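Periplasmic chaperone Spy (Escherichia coli, PDB 3OEO) probably acts as an ATP-independent periplasmic chaperone that limits protein aggregation and helps unfolded proteins refold. Local coordinates at residues 35-38 and 39-43. Sequence-based numbering, arbitrary orientation.
With CD (cadmium ion), chain E.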
loop_
_atom_site.group_PDB
_atom_site.type_symbol
_atom_site.label_atom_id
_atom_site.label_comp_id
_atom_site.label_asym_id
_atom_site.label_seq_id
_atom_site.Cartn_x
_atom_site.Cartn_y
_atom_site.Cartn_z
ATOM N N THR A 35 -4.693 5.201 28.737
ATOM C CA THR A 35 -4.493 6.270 29.715
ATOM C C THR A 35 -3.921 7.542 29.097
ATOM O O THR A 35 -3.624 7.592 27.897
ATOM C CB THR A 35 -3.561 5.828 30.870
ATOM O OG1 THR A 35 -2.275 5.477 30.342
ATOM C CG2 THR A 35 -4.157 4.639 31.622
ATOM N N ASP A 36 -3.764 8.561 29.941
ATOM C CA ASP A 36 -3.185 9.837 29.541
ATOM C C ASP A 36 -1.661 9.807 29.418
ATOM O O ASP A 36 -1.042 10.814 29.087
ATOM C CB ASP A 36 -3.634 10.954 30.488
ATOM C CG ASP A 36 -4.951 11.582 30.065
ATOM O OD1 ASP A 36 -5.124 11.867 28.860
ATOM O OD2 ASP A 36 -5.816 11.800 30.939
ATOM N N ALA A 37 -1.058 8.653 29.671
ATOM C CA ALA A 37 0.370 8.484 29.447
ATOM C C ALA A 37 0.605 7.842 28.080
ATOM O O ALA A 37 1.595 8.143 27.406
ATOM C CB ALA A 37 0.982 7.639 30.554
ATOM N N GLN A 38 -0.337 6.988 27.677
ATOM C CA GLN A 38 -0.208 6.140 26.489
ATOM C C GLN A 38 -0.182 6.902 25.158
ATOM O O GLN A 38 0.808 6.832 24.426
ATOM C CB GLN A 38 -1.304 5.065 26.488
ATOM C CG GLN A 38 -1.162 4.027 27.607
ATOM C CD GLN A 38 -2.378 3.122 27.757
ATOM O OE1 GLN A 38 -3.032 3.114 28.797
ATOM N NE2 GLN A 38 -2.682 2.355 26.719
ATOM N N LYS A 39 -1.261 7.625 24.857
ATOM C CA LYS A 39 -1.381 8.426 23.622
ATOM C C LYS A 39 -0.134 9.247 23.278
ATOM O O LYS A 39 0.236 9.368 22.107
ATOM C CB LYS A 39 -2.600 9.354 23.691
ATOM C CG LYS A 39 -3.911 8.734 23.232
ATOM C CD LYS A 39 -5.117 9.617 23.552
ATOM C CE LYS A 39 -5.681 9.335 24.940
ATOM N NZ LYS A 39 -7.033 9.930 25.118
ATOM N N GLN A 40 0.501 9.808 24.303
ATOM C CA GLN A 40 1.692 10.637 24.128
ATOM C C GLN A 40 2.949 9.806 23.868
ATOM O O GLN A 40 3.850 10.242 23.146
ATOM C CB GLN A 40 1.885 11.575 25.330
ATOM C CG GLN A 40 3.135 12.456 25.288
ATOM C CD GLN A 40 3.318 13.202 23.973
ATOM O OE1 GLN A 40 4.421 13.250 23.432
ATOM N NE2 GLN A 40 2.238 13.786 23.455
ATOM N N GLN A 41 3.013 8.617 24.458
ATOM C CA GLN A 41 4.103 7.695 24.157
ATOM C C GLN A 41 4.012 7.218 22.714
ATOM O O GLN A 41 5.029 7.048 22.048
ATOM C CB GLN A 41 4.126 6.522 25.137
ATOM C CG GLN A 41 5.062 6.758 26.310
ATOM C CD GLN A 41 4.766 5.864 27.489
ATOM O OE1 GLN A 41 4.303 6.333 28.529
ATOM N NE2 GLN A 41 5.033 4.569 27.339
ATOM N N ILE A 42 2.783 7.036 22.238
ATOM C CA ILE A 42 2.513 6.734 20.836
ATOM C C ILE A 42 2.958 7.897 19.949
ATOM O O ILE A 42 3.515 7.691 18.874
ATOM C CB ILE A 42 1.017 6.432 20.614
ATOM C CG1 ILE A 42 0.592 5.218 21.447
ATOM C CG2 ILE A 42 0.715 6.206 19.133
ATOM C CD1 ILE A 42 -0.902 5.133 21.710
ATOM N N ARG A 43 2.717 9.115 20.423
ATOM C CA ARG A 43 3.119 10.340 19.734
ATOM C C ARG A 43 4.620 10.374 19.411
ATOM O O ARG A 43 5.018 10.908 18.374
ATOM C CB ARG A 43 2.696 11.557 20.578
ATOM C CG ARG A 43 3.147 12.940 20.096
ATOM C CD ARG A 43 2.403 13.427 18.855
ATOM N NE ARG A 43 0.952 13.258 18.932
ATOM C CZ ARG A 43 0.067 14.081 18.370
ATOM N NH1 ARG A 43 0.472 15.156 17.701
ATOM N NH2 ARG A 43 -1.229 13.833 18.490
HETATM CD CD CD E . -7.568 12.883 29.052
HETATM O O HOH W 1 -7.538 11.110 27.890
HETATM O O HOH W 2 -9.559 13.626 29.331
#
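Ile42 N donates to Gln38 O over 3.0 Å, and Gln41 N reaches Ala37 O through a weaker bond, as the chain passes from a turn into helix 38-49. Thr35 and Gln38 form the capping box of this helix start, in the sequence Leu-Thr-Asp-Ala-Gln, a copy of the LTxxQ motif that gives the family its name. Threonine suits the first position because its short hydroxyl can reach back over the turn: OG1 accepts a weak bond of 3.5 Å from Ala37 N. Glutamine suits the fourth position of the box because its long side chain can carry an amide oxygen back to Thr35; CG lies anti to the carbonyl carbon (chi1 -67°) and the chain then runs extended. There Gln38 OE1 takes two donors from different directions: Thr35 OG1 at 2.9 Å, in the carbonyl plane on a lone pair, and Thr35 N at 2.7 Å, well above that plane. A third hydrogen bond, from Gln111 NE2, ties the same oxygen to helix 109-118, and the side chain also packs on Leu107. An alanine in place of Gln38 removes OE1, which would probably leave Thr35 N and OG1 without their shared acceptor and weaken the tie to helix 109-118. One turn on, Ile42 lies against the Gln38 carbonyl, CG1 being 3.4 Å from Gln38 O, while its side chain also touches Leu34. The extended chain of Gln41 passes beside the Ala37 carbonyl, with OE1 also approaching the small CB of Ala37. At the outer surface, Asp36 offers both carboxylate oxygens to a cadmium ion, OD1 at 2.7 Å and OD2 at 2.8 Å. Two waters also bind the metal, and the long Lys39 chain, bent at chi3, lets NZ donate to one of them at 3.1 Å.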